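PDB 2NLZ: cephalosporin acylase from Bacillus halodurans, which probably cleaves or transfers acyl groups at amide bonds, as a member of the gamma-glutamyltranspeptidase family of N-terminal nucleophile hydrolases. Local coordinates for residues Asp258-Arg263 against Gly285-His290; Gly273-Glu278 against Glu302-Ala307; Asp430-Pro435 against Ile515-Thr520. The protein carries 1 engineered substitution. All coordinates share one frame; numbering follows the deposited sequence.

Interaction 1 (Asp258-Arg263 against Gly285-His290); sequences DYRGYR and GFEFYH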
loop_
_atom_site.group_PDB
_atom_site.type_symbol
_atom_site.label_atom_id
_atom_site.label_comp_id
_atom_site.label_asym_id
_atom_site.label_seq_id
_atom_site.Cartn_x
_atom_site.Cartn_y
_atom_site.Cartn_z
ATOM N N ASP D 258 -18.873 -31.800 -5.708
ATOM C CA ASP D 258 -19.827 -30.794 -5.269
ATOM C C ASP D 258 -19.109 -29.874 -4.307
ATOM O O ASP D 258 -18.729 -30.296 -3.219
ATOM C CB ASP D 258 -21.042 -31.417 -4.590
ATOM C CG ASP D 258 -22.127 -30.392 -4.278
ATOM O OD1 ASP D 258 -21.957 -29.584 -3.333
ATOM O OD2 ASP D 258 -23.160 -30.403 -4.976
ATOM N N TYR D 259 -18.897 -28.628 -4.720
ATOM C CA TYR D 259 -18.305 -27.630 -3.830
ATOM C C TYR D 259 -19.318 -26.539 -3.484
ATOM O O TYR D 259 -19.469 -25.540 -4.204
ATOM C CB TYR D 259 -17.002 -27.039 -4.397
ATOM C CG TYR D 259 -16.218 -26.280 -3.353
ATOM C CD1 TYR D 259 -15.457 -26.957 -2.408
ATOM C CD2 TYR D 259 -16.264 -24.886 -3.290
ATOM C CE1 TYR D 259 -14.756 -26.274 -1.431
ATOM C CE2 TYR D 259 -15.570 -24.192 -2.320
ATOM C CZ TYR D 259 -14.811 -24.892 -1.388
ATOM O OH TYR D 259 -14.104 -24.220 -0.404
ATOM N N ARG D 260 -20.009 -26.766 -2.363
ATOM C CA ARG D 260 -20.975 -25.826 -1.790
ATOM C C ARG D 260 -22.083 -25.470 -2.770
ATOM O O ARG D 260 -22.443 -24.296 -2.914
ATOM C CB ARG D 260 -20.266 -24.570 -1.261
ATOM C CG ARG D 260 -18.922 -24.887 -0.648
ATOM C CD ARG D 260 -18.517 -23.889 0.376
ATOM N NE ARG D 260 -17.156 -24.136 0.840
ATOM C CZ ARG D 260 -16.853 -24.875 1.899
ATOM N NH1 ARG D 260 -17.818 -25.446 2.607
ATOM N NH2 ARG D 260 -15.586 -25.043 2.252
ATOM N N GLY D 261 -22.606 -26.500 -3.441
ATOM C CA GLY D 261 -23.724 -26.357 -4.382
ATOM C C GLY D 261 -23.310 -26.347 -5.842
ATOM O O GLY D 261 -24.050 -26.825 -6.718
ATOM N N TYR D 262 -22.129 -25.781 -6.095
ATOM C CA TYR D 262 -21.525 -25.751 -7.419
ATOM C C TYR D 262 -20.868 -27.099 -7.703
ATOM O O TYR D 262 -20.628 -27.892 -6.784
ATOM C CB TYR D 262 -20.463 -24.646 -7.495
ATOM C CG TYR D 262 -21.003 -23.227 -7.417
ATOM C CD1 TYR D 262 -21.168 -22.468 -8.572
ATOM C CD2 TYR D 262 -21.337 -22.646 -6.187
ATOM C CE1 TYR D 262 -21.658 -21.171 -8.513
ATOM C CE2 TYR D 262 -21.830 -21.346 -6.115
ATOM C CZ TYR D 262 -21.987 -20.617 -7.285
ATOM O OH TYR D 262 -22.470 -19.331 -7.244
ATOM N N ARG D 263 -20.584 -27.361 -8.973
ATOM C CA ARG D 263 -19.754 -28.499 -9.342
ATOM C C ARG D 263 -18.503 -28.040 -10.087
ATOM O O ARG D 263 -18.583 -27.315 -11.087
ATOM C CB ARG D 263 -20.540 -29.538 -10.145
ATOM C CG ARG D 263 -21.663 -30.198 -9.355
ATOM C CD ARG D 263 -21.990 -31.584 -9.894
ATOM N NE ARG D 263 -21.026 -32.599 -9.467
ATOM C CZ ARG D 263 -21.145 -33.338 -8.368
ATOM N NH1 ARG D 263 -22.187 -33.180 -7.566
ATOM N NH2 ARG D 263 -20.221 -34.237 -8.065
ATOM N N GLY D 285 -14.935 -29.536 4.182
ATOM C CA GLY D 285 -15.420 -29.797 5.535
ATOM C C GLY D 285 -15.222 -28.667 6.529
ATOM O O GLY D 285 -15.796 -28.687 7.614
ATOM N N PHE D 286 -14.395 -27.690 6.174
ATOM C CA PHE D 286 -14.251 -26.479 6.971
ATOM C C PHE D 286 -15.153 -25.372 6.433
ATOM O O PHE D 286 -15.442 -25.312 5.236
ATOM C CB PHE D 286 -12.813 -25.969 6.923
ATOM C CG PHE D 286 -11.781 -26.982 7.325
ATOM C CD1 PHE D 286 -11.796 -27.557 8.596
ATOM C CD2 PHE D 286 -10.753 -27.319 6.447
ATOM C CE1 PHE D 286 -10.818 -28.475 8.981
ATOM C CE2 PHE D 286 -9.763 -28.234 6.820
ATOM C CZ PHE D 286 -9.796 -28.817 8.093
ATOM N N GLU D 287 -15.590 -24.494 7.326
ATOM C CA GLU D 287 -16.248 -23.254 6.928
ATOM C C GLU D 287 -15.174 -22.160 6.881
ATOM O O GLU D 287 -14.080 -22.341 7.425
ATOM C CB GLU D 287 -17.379 -22.889 7.908
ATOM C CG GLU D 287 -18.438 -23.981 8.143
ATOM C CD GLU D 287 -19.275 -24.285 6.908
ATOM O OE1 GLU D 287 -19.575 -23.350 6.136
ATOM O OE2 GLU D 287 -19.639 -25.464 6.715
ATOM N N PHE D 288 -15.466 -21.036 6.228
ATOM C CA PHE D 288 -14.464 -19.964 6.076
ATOM C C PHE D 288 -14.989 -18.563 6.393
ATOM O O PHE D 288 -14.516 -17.908 7.334
ATOM C CB PHE D 288 -13.841 -20.008 4.677
ATOM C CG PHE D 288 -13.067 -21.259 4.416
ATOM C CD1 PHE D 288 -11.808 -21.436 4.974
ATOM C CD2 PHE D 288 -13.603 -22.277 3.645
ATOM C CE1 PHE D 288 -11.092 -22.597 4.758
ATOM C CE2 PHE D 288 -12.881 -23.444 3.426
ATOM C CZ PHE D 288 -11.624 -23.600 3.990
ATOM N N TYR D 289 -15.962 -18.130 5.590
ATOM C CA TYR D 289 -16.645 -16.831 5.710
ATOM C C TYR D 289 -15.839 -15.657 5.143
ATOM O O TYR D 289 -16.363 -14.902 4.323
ATOM C CB TYR D 289 -17.166 -16.557 7.139
ATOM C CG TYR D 289 -17.994 -17.691 7.731
ATOM C CD1 TYR D 289 -19.238 -18.033 7.195
ATOM C CD2 TYR D 289 -17.531 -18.418 8.831
ATOM C CE1 TYR D 289 -19.994 -19.072 7.735
ATOM C CE2 TYR D 289 -18.280 -19.457 9.379
ATOM C CZ TYR D 289 -19.507 -19.777 8.827
ATOM O OH TYR D 289 -20.242 -20.805 9.371
ATOM N N HIS D 290 -14.580 -15.502 5.558
ATOM C CA HIS D 290 -13.706 -14.496 4.928
ATOM C C HIS D 290 -12.362 -15.017 4.380
ATOM O O HIS D 290 -11.720 -15.878 4.991
ATOM C CB HIS D 290 -13.488 -13.278 5.822
ATOM C CG HIS D 290 -12.947 -12.092 5.083
ATOM N ND1 HIS D 290 -13.733 -11.292 4.280
ATOM C CD2 HIS D 290 -11.690 -11.588 4.996
ATOM C CE1 HIS D 290 -12.990 -10.339 3.746
ATOM N NE2 HIS D 290 -11.746 -10.496 4.166
#
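The backbones stay well apart, R260 CA and G285 CA being 10.0 Å from each other, and the space between 258-263 and 285-290 is spanned by the long side chain of R260 on one side and the ring of F288 on the other. R260 runs extended from CG to NE and places its NH2 3.0 Å from F286 O. This is the one hydrogen bond across the contact, fairly bent at the hydrogen (135°), with the oxygen tilted out of the guanidinium plane. The same NH2 lies at the edge of the F288 ring, 3.4 Å from CE2, and the two planes stand 80° apart. F288 holds its ring there with CG beside its own backbone N (chi1 -64°).

R260 occupies the first of the two central positions of a type I' turn, Y259 to Y262, which closes a two-residue beta hairpin between strands 250-259 and 262-266. G261 takes the other central position, where its backbone angles favour glycine, and its N donates to D258 OD1 in an Asx motif.

Y259 lies alongside the arginine: R260 CG packs over one face of its ring, toward the rim, and NH2 also donates to Y259 OH at 3.2 Å. The strongest polar partner of both side chains is D457, which bridges to R260 NE and bonds to Y259 OH. E287 adds a looser attraction, its OE1 lying 4.5 Å from R260 NH1 and well out of the guanidinium plane. Beyond F288, H290 and the poorly ordered Y289 stack on their counterparts in a second subunit.

Interaction 2 (Gly273-Glu278 against Glu302-Ala307); sequences GLVALE and EAMKLA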
loop_
_atom_site.group_PDB
_atom_site.type_symbol
_atom_site.label_atom_id
_atom_site.label_comp_id
_atom_site.label_asym_id
_atom_site.label_seq_id
_atom_site.Cartn_x
_atom_site.Cartn_y
_atom_site.Cartn_z
ATOM N N GLY D 273 -5.897 -32.730 -12.878
ATOM C CA GLY D 273 -7.003 -31.950 -12.321
ATOM C C GLY D 273 -7.593 -32.551 -11.062
ATOM O O GLY D 273 -8.120 -31.845 -10.203
ATOM N N LEU D 274 -7.497 -33.874 -10.970
ATOM C CA LEU D 274 -7.830 -34.646 -9.783
ATOM C C LEU D 274 -7.395 -33.956 -8.482
ATOM O O LEU D 274 -8.147 -33.933 -7.508
ATOM C CB LEU D 274 -7.136 -36.006 -9.901
ATOM C CG LEU D 274 -7.604 -37.204 -9.092
ATOM C CD1 LEU D 274 -7.190 -37.099 -7.634
ATOM C CD2 LEU D 274 -9.088 -37.304 -9.232
ATOM N N VAL D 275 -6.178 -33.405 -8.486
ATOM C CA VAL D 275 -5.571 -32.786 -7.308
ATOM C C VAL D 275 -6.410 -31.632 -6.797
ATOM O O VAL D 275 -6.721 -31.566 -5.612
ATOM C CB VAL D 275 -4.129 -32.311 -7.587
ATOM C CG1 VAL D 275 -3.564 -31.572 -6.389
ATOM C CG2 VAL D 275 -3.244 -33.499 -7.936
ATOM N N ALA D 276 -6.791 -30.736 -7.699
ATOM C CA ALA D 276 -7.679 -29.628 -7.356
ATOM C C ALA D 276 -8.940 -30.140 -6.689
ATOM O O ALA D 276 -9.304 -29.686 -5.611
ATOM C CB ALA D 276 -8.035 -28.827 -8.600
ATOM N N LEU D 277 -9.577 -31.109 -7.345
ATOM C CA LEU D 277 -10.804 -31.755 -6.873
ATOM C C LEU D 277 -10.706 -32.366 -5.464
ATOM O O LEU D 277 -11.541 -32.094 -4.595
ATOM C CB LEU D 277 -11.235 -32.813 -7.890
ATOM C CG LEU D 277 -12.353 -32.451 -8.869
ATOM C CD1 LEU D 277 -12.398 -30.989 -9.176
ATOM C CD2 LEU D 277 -12.216 -33.233 -10.147
ATOM N N GLU D 278 -9.681 -33.180 -5.245
ATOM C CA GLU D 278 -9.437 -33.781 -3.942
ATOM C C GLU D 278 -9.158 -32.715 -2.870
ATOM O O GLU D 278 -9.717 -32.772 -1.766
ATOM C CB GLU D 278 -8.281 -34.781 -4.025
ATOM C CG GLU D 278 -8.014 -35.521 -2.725
ATOM C CD GLU D 278 -6.770 -36.381 -2.789
ATOM O OE1 GLU D 278 -6.366 -36.795 -3.896
ATOM O OE2 GLU D 278 -6.189 -36.637 -1.723
ATOM N N GLU D 302 -2.763 -26.469 3.501
ATOM C CA GLU D 302 -2.677 -27.828 4.034
ATOM C C GLU D 302 -3.421 -28.865 3.201
ATOM O O GLU D 302 -2.865 -29.922 2.899
ATOM C CB GLU D 302 -3.135 -27.872 5.485
ATOM C CG GLU D 302 -2.262 -27.065 6.433
ATOM C CD GLU D 302 -0.868 -27.646 6.631
ATOM O OE1 GLU D 302 -0.009 -27.525 5.725
ATOM O OE2 GLU D 302 -0.629 -28.205 7.723
ATOM N N ALA D 303 -4.662 -28.547 2.825
ATOM C CA ALA D 303 -5.495 -29.414 1.979
ATOM C C ALA D 303 -4.835 -29.674 0.634
ATOM O O ALA D 303 -4.763 -30.815 0.163
ATOM C CB ALA D 303 -6.883 -28.805 1.778
ATOM N N MET D 304 -4.339 -28.603 0.028
ATOM C CA MET D 304 -3.642 -28.707 -1.240
ATOM C C MET D 304 -2.477 -29.666 -1.110
ATOM O O MET D 304 -2.307 -30.548 -1.947
ATOM C CB MET D 304 -3.169 -27.330 -1.727
ATOM C CG MET D 304 -2.430 -27.337 -3.070
ATOM S SD MET D 304 -3.208 -28.358 -4.344
ATOM C CE MET D 304 -4.738 -27.472 -4.631
ATOM N N LYS D 305 -1.699 -29.498 -0.046
ATOM C CA LYS D 305 -0.526 -30.322 0.190
ATOM C C LYS D 305 -0.860 -31.802 0.194
ATOM O O LYS D 305 -0.227 -32.567 -0.524
ATOM C CB LYS D 305 0.180 -29.914 1.484
ATOM C CG LYS D 305 1.186 -28.793 1.286
ATOM C CD LYS D 305 1.409 -28.005 2.560
ATOM C CE LYS D 305 2.251 -28.770 3.565
ATOM N NZ LYS D 305 2.309 -28.055 4.875
ATOM N N LEU D 306 -1.869 -32.195 0.965
ATOM C CA LEU D 306 -2.229 -33.610 1.073
ATOM C C LEU D 306 -2.674 -34.200 -0.262
ATOM O O LEU D 306 -2.248 -35.289 -0.643
ATOM C CB LEU D 306 -3.308 -33.812 2.134
ATOM C CG LEU D 306 -2.920 -33.361 3.549
ATOM C CD1 LEU D 306 -4.159 -33.010 4.375
ATOM C CD2 LEU D 306 -2.033 -34.407 4.251
ATOM N N ALA D 307 -3.506 -33.446 -0.970
ATOM C CA ALA D 307 -4.018 -33.840 -2.267
ATOM C C ALA D 307 -2.923 -33.971 -3.322
ATOM O O ALA D 307 -2.984 -34.855 -4.185
ATOM C CB ALA D 307 -5.073 -32.842 -2.725
#
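K305 NZ, held by a salt bridge to E302 OE1 and a hydrogen bond to L346 O, lies on the side of helix 294-314 turned from A307 and M304, the residues that meet 273-278. The ammonium approaches E302 OE1 on its syn lone pair, and E302 OE2 accepts from L346 N, so this side of the helix is tied to the loop carrying L346. No hydrogen bond joins the two helical segments themselves; their meeting is one of van der Waals contact.

The axes pass 8.6 Å apart with their directions 134° from each other. The backbones come nearest where V275 CA and A307 CA stand 5.4 Å apart, a closeness helped by the small methyl of A307. That methyl points at the other helix and settles 3.6 Å from V275 O.

In this family the helices flank the beta layers of the N-terminal nucleophile hydrolase fold. Consistent with that, L277 on the other side of helix 274-283 rests on V264 and E266 of strand 262-266, while helix 444-457 covers V275 and M304 through P445, Q446 and M449.

V275 sends CG1 across to M304 SD at 3.8 Å, the two side chains crossing at about a right angle. With CG anti to the backbone N (chi1 -180°), the bend at chi2 carries M304 SD to the valine; the further bend at chi3 turns only CE. E278 leans alongside A307 instead: its CG lies anti to the backbone N (chi1 -176°) and the chain stays extended, bringing CD within 3.9 Å of A307 CB and OE2 within 3.6 Å of A307 CA. The carboxylate is buried and close to D310 OD2, a like charge, which could favour protonation of one of the pair.

Interaction 3 (Asp430-Pro435 against Ile515-Thr520); sequences DQPIGP and IWRDPT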
loop_
_atom_site.group_PDB
_atom_site.type_symbol
_atom_site.label_atom_id
_atom_site.label_comp_id
_atom_site.label_asym_id
_atom_site.label_seq_id
_atom_site.Cartn_x
_atom_site.Cartn_y
_atom_site.Cartn_z
ATOM N N ASP D 430 -26.732 -28.229 -12.978
ATOM C CA ASP D 430 -26.776 -28.552 -14.419
ATOM C C ASP D 430 -26.952 -27.331 -15.353
ATOM O O ASP D 430 -27.461 -27.440 -16.472
ATOM C CB ASP D 430 -27.799 -29.665 -14.718
ATOM C CG ASP D 430 -27.505 -30.401 -16.025
ATOM O OD1 ASP D 430 -26.314 -30.582 -16.364
ATOM O OD2 ASP D 430 -28.469 -30.792 -16.717
ATOM N N GLN D 431 -26.524 -26.169 -14.869
ATOM C CA GLN D 431 -26.398 -24.976 -15.693
ATOM C C GLN D 431 -24.905 -24.666 -15.814
ATOM O O GLN D 431 -24.147 -24.857 -14.856
ATOM C CB GLN D 431 -27.150 -23.794 -15.068
ATOM C CG GLN D 431 -28.668 -23.958 -14.989
ATOM C CD GLN D 431 -29.326 -23.990 -16.357
ATOM O OE1 GLN D 431 -28.965 -23.225 -17.254
ATOM N NE2 GLN D 431 -30.298 -24.878 -16.522
ATOM N N PRO D 432 -24.466 -24.203 -16.997
ATOM C CA PRO D 432 -23.060 -23.871 -17.126
ATOM C C PRO D 432 -22.803 -22.480 -16.564
ATOM O O PRO D 432 -23.546 -21.527 -16.861
ATOM C CB PRO D 432 -22.852 -23.857 -18.634
ATOM C CG PRO D 432 -24.142 -23.359 -19.173
ATOM C CD PRO D 432 -25.203 -23.938 -18.248
ATOM N N ILE D 433 -21.775 -22.356 -15.735
ATOM C CA ILE D 433 -21.364 -21.008 -15.375
ATOM C C ILE D 433 -20.068 -20.592 -16.093
ATOM O O ILE D 433 -19.901 -19.422 -16.422
ATOM C CB ILE D 433 -21.445 -20.683 -13.847
ATOM C CG1 ILE D 433 -20.170 -21.050 -13.122
ATOM C CG2 ILE D 433 -22.683 -21.331 -13.173
ATOM C CD1 ILE D 433 -20.097 -20.345 -11.807
ATOM N N GLY D 434 -19.182 -21.540 -16.390
ATOM C CA GLY D 434 -18.085 -21.210 -17.303
ATOM C C GLY D 434 -16.728 -21.890 -17.236
ATOM O O GLY D 434 -16.459 -22.737 -16.367
ATOM N N PRO D 435 -15.855 -21.528 -18.190
ATOM C CA PRO D 435 -14.492 -22.038 -18.235
ATOM C C PRO D 435 -13.525 -21.191 -17.404
ATOM O O PRO D 435 -13.677 -19.964 -17.309
ATOM C CB PRO D 435 -14.149 -21.956 -19.717
ATOM C CG PRO D 435 -14.955 -20.787 -20.219
ATOM C CD PRO D 435 -16.145 -20.621 -19.313
ATOM N N ILE D 515 -14.213 -16.783 -17.753
ATOM C CA ILE D 515 -15.472 -16.256 -18.272
ATOM C C ILE D 515 -16.618 -16.899 -17.480
ATOM O O ILE D 515 -16.744 -18.124 -17.478
ATOM C CB ILE D 515 -15.663 -16.542 -19.785
ATOM C CG1 ILE D 515 -14.559 -15.897 -20.613
ATOM C CG2 ILE D 515 -16.971 -15.976 -20.264
ATOM C CD1 ILE D 515 -14.622 -16.244 -22.080
ATOM N N TRP D 516 -17.428 -16.087 -16.800
ATOM C CA TRP D 516 -18.642 -16.593 -16.156
ATOM C C TRP D 516 -19.909 -16.159 -16.890
ATOM O O TRP D 516 -20.062 -14.998 -17.266
ATOM C CB TRP D 516 -18.775 -16.191 -14.671
ATOM C CG TRP D 516 -17.685 -16.618 -13.692
ATOM C CD1 TRP D 516 -17.233 -15.887 -12.638
ATOM C CD2 TRP D 516 -16.944 -17.854 -13.666
ATOM N NE1 TRP D 516 -16.247 -16.564 -11.967
ATOM C CE2 TRP D 516 -16.048 -17.778 -12.570
ATOM C CE3 TRP D 516 -16.945 -19.013 -14.459
ATOM C CZ2 TRP D 516 -15.154 -18.817 -12.244
ATOM C CZ3 TRP D 516 -16.050 -20.055 -14.139
ATOM C CH2 TRP D 516 -15.172 -19.947 -13.038
ATOM N N ARG D 517 -20.816 -17.110 -17.085
ATOM C CA ARG D 517 -22.118 -16.821 -17.648
ATOM C C ARG D 517 -23.192 -16.880 -16.573
ATOM O O ARG D 517 -23.339 -17.895 -15.887
ATOM C CB ARG D 517 -22.471 -17.817 -18.742
ATOM C CG ARG D 517 -23.958 -17.812 -19.044
ATOM C CD ARG D 517 -24.464 -19.090 -19.685
ATOM N NE ARG D 517 -24.696 -18.800 -21.080
ATOM C CZ ARG D 517 -25.865 -18.589 -21.669
ATOM N NH1 ARG D 517 -25.845 -18.283 -22.956
ATOM N NH2 ARG D 517 -27.023 -18.695 -21.021
ATOM N N ASP D 518 -23.938 -15.786 -16.438
ATOM C CA ASP D 518 -25.122 -15.740 -15.584
ATOM C C ASP D 518 -26.212 -16.621 -16.201
ATOM O O ASP D 518 -26.621 -16.383 -17.335
ATOM C CB ASP D 518 -25.607 -14.296 -15.465
ATOM C CG ASP D 518 -26.632 -14.110 -14.368
ATOM O OD1 ASP D 518 -26.327 -13.374 -13.409
ATOM O OD2 ASP D 518 -27.742 -14.682 -14.469
ATOM N N PRO D 519 -26.684 -17.644 -15.455
ATOM C CA PRO D 519 -27.641 -18.604 -16.022
ATOM C C PRO D 519 -29.023 -18.005 -16.326
ATOM O O PRO D 519 -29.697 -18.470 -17.247
ATOM C CB PRO D 519 -27.735 -19.691 -14.946
ATOM C CG PRO D 519 -27.351 -19.012 -13.685
ATOM C CD PRO D 519 -26.354 -17.955 -14.053
ATOM N N THR D 520 -29.425 -16.978 -15.575
ATOM C CA THR D 520 -30.705 -16.302 -15.804
ATOM C C THR D 520 -30.678 -15.365 -17.006
ATOM O O THR D 520 -31.386 -15.599 -17.990
ATOM C CB THR D 520 -31.188 -15.522 -14.560
ATOM O OG1 THR D 520 -30.167 -15.537 -13.558
ATOM C CG2 THR D 520 -32.447 -16.153 -13.983
#
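Backbone hydrogen bonds join I433 and P435 to the partner strand: R517 N donates to I433 O at 2.6 Å, in the carbonyl plane, and I515 N donates to P435 O at 3.3 Å. Both N-H groups come from 515-517; P435 has no N-H to return a bond, and its CD instead sits 3.2 Å from I515 O. Weaker CA-H...O contacts lie between, W516 CA to I433 O and G434 CA to I515 O.

The strands run antiparallel, at 165°, and on the other side of 431-435 both I433 and G434 face L426, a classic beta bulge. G434 takes backbone angles that call for glycine, and its CA lies close against I515 O and the indole edge of W516.

Side-chain contacts flank the ladder. W516 CG lies beside its backbone N (chi1 -59°), which lays the indole edge along the G434 backbone, with G434 CA in the ring plane and CZ3 3.5 Å from G434 O. The apolar pairs are separate: I433 CG1 reaches W516 CE3 at 4.0 Å, the two side chains crossing obliquely, and farther along Q431 CB meets P519 CB at 4.1 Å. With an alanine in place of W516 the indole edge would be gone, which would probably open a gap beside G434 and I433. P435 and I515 pack on A362 of strand 359-365, and I433 also touches F5 of a third subunit.

How the interactions relate
Interaction 2 is wholly buried, interaction 3 partly so, and interaction 1 lies at the surface, its centre about 25 Å from that of the chain. Interactions 1 and 3 belong to the same run of strands: 262-266 neighbours 424-428, which neighbours 431-438. They touch directly, Y262 CE1 lying 3.7 Å from I433 CD1. Interaction 2 touches neither, yet helix 274-283 follows strand 262-266 in the chain, and helix 444-457 packs against both interaction 1 and interaction 2. The chemistry follows location: a charged side chain and a carbonyl at the surface, close van der Waals packing of helices inside, in which a buried carboxylate takes part, and a backbone ladder between strands.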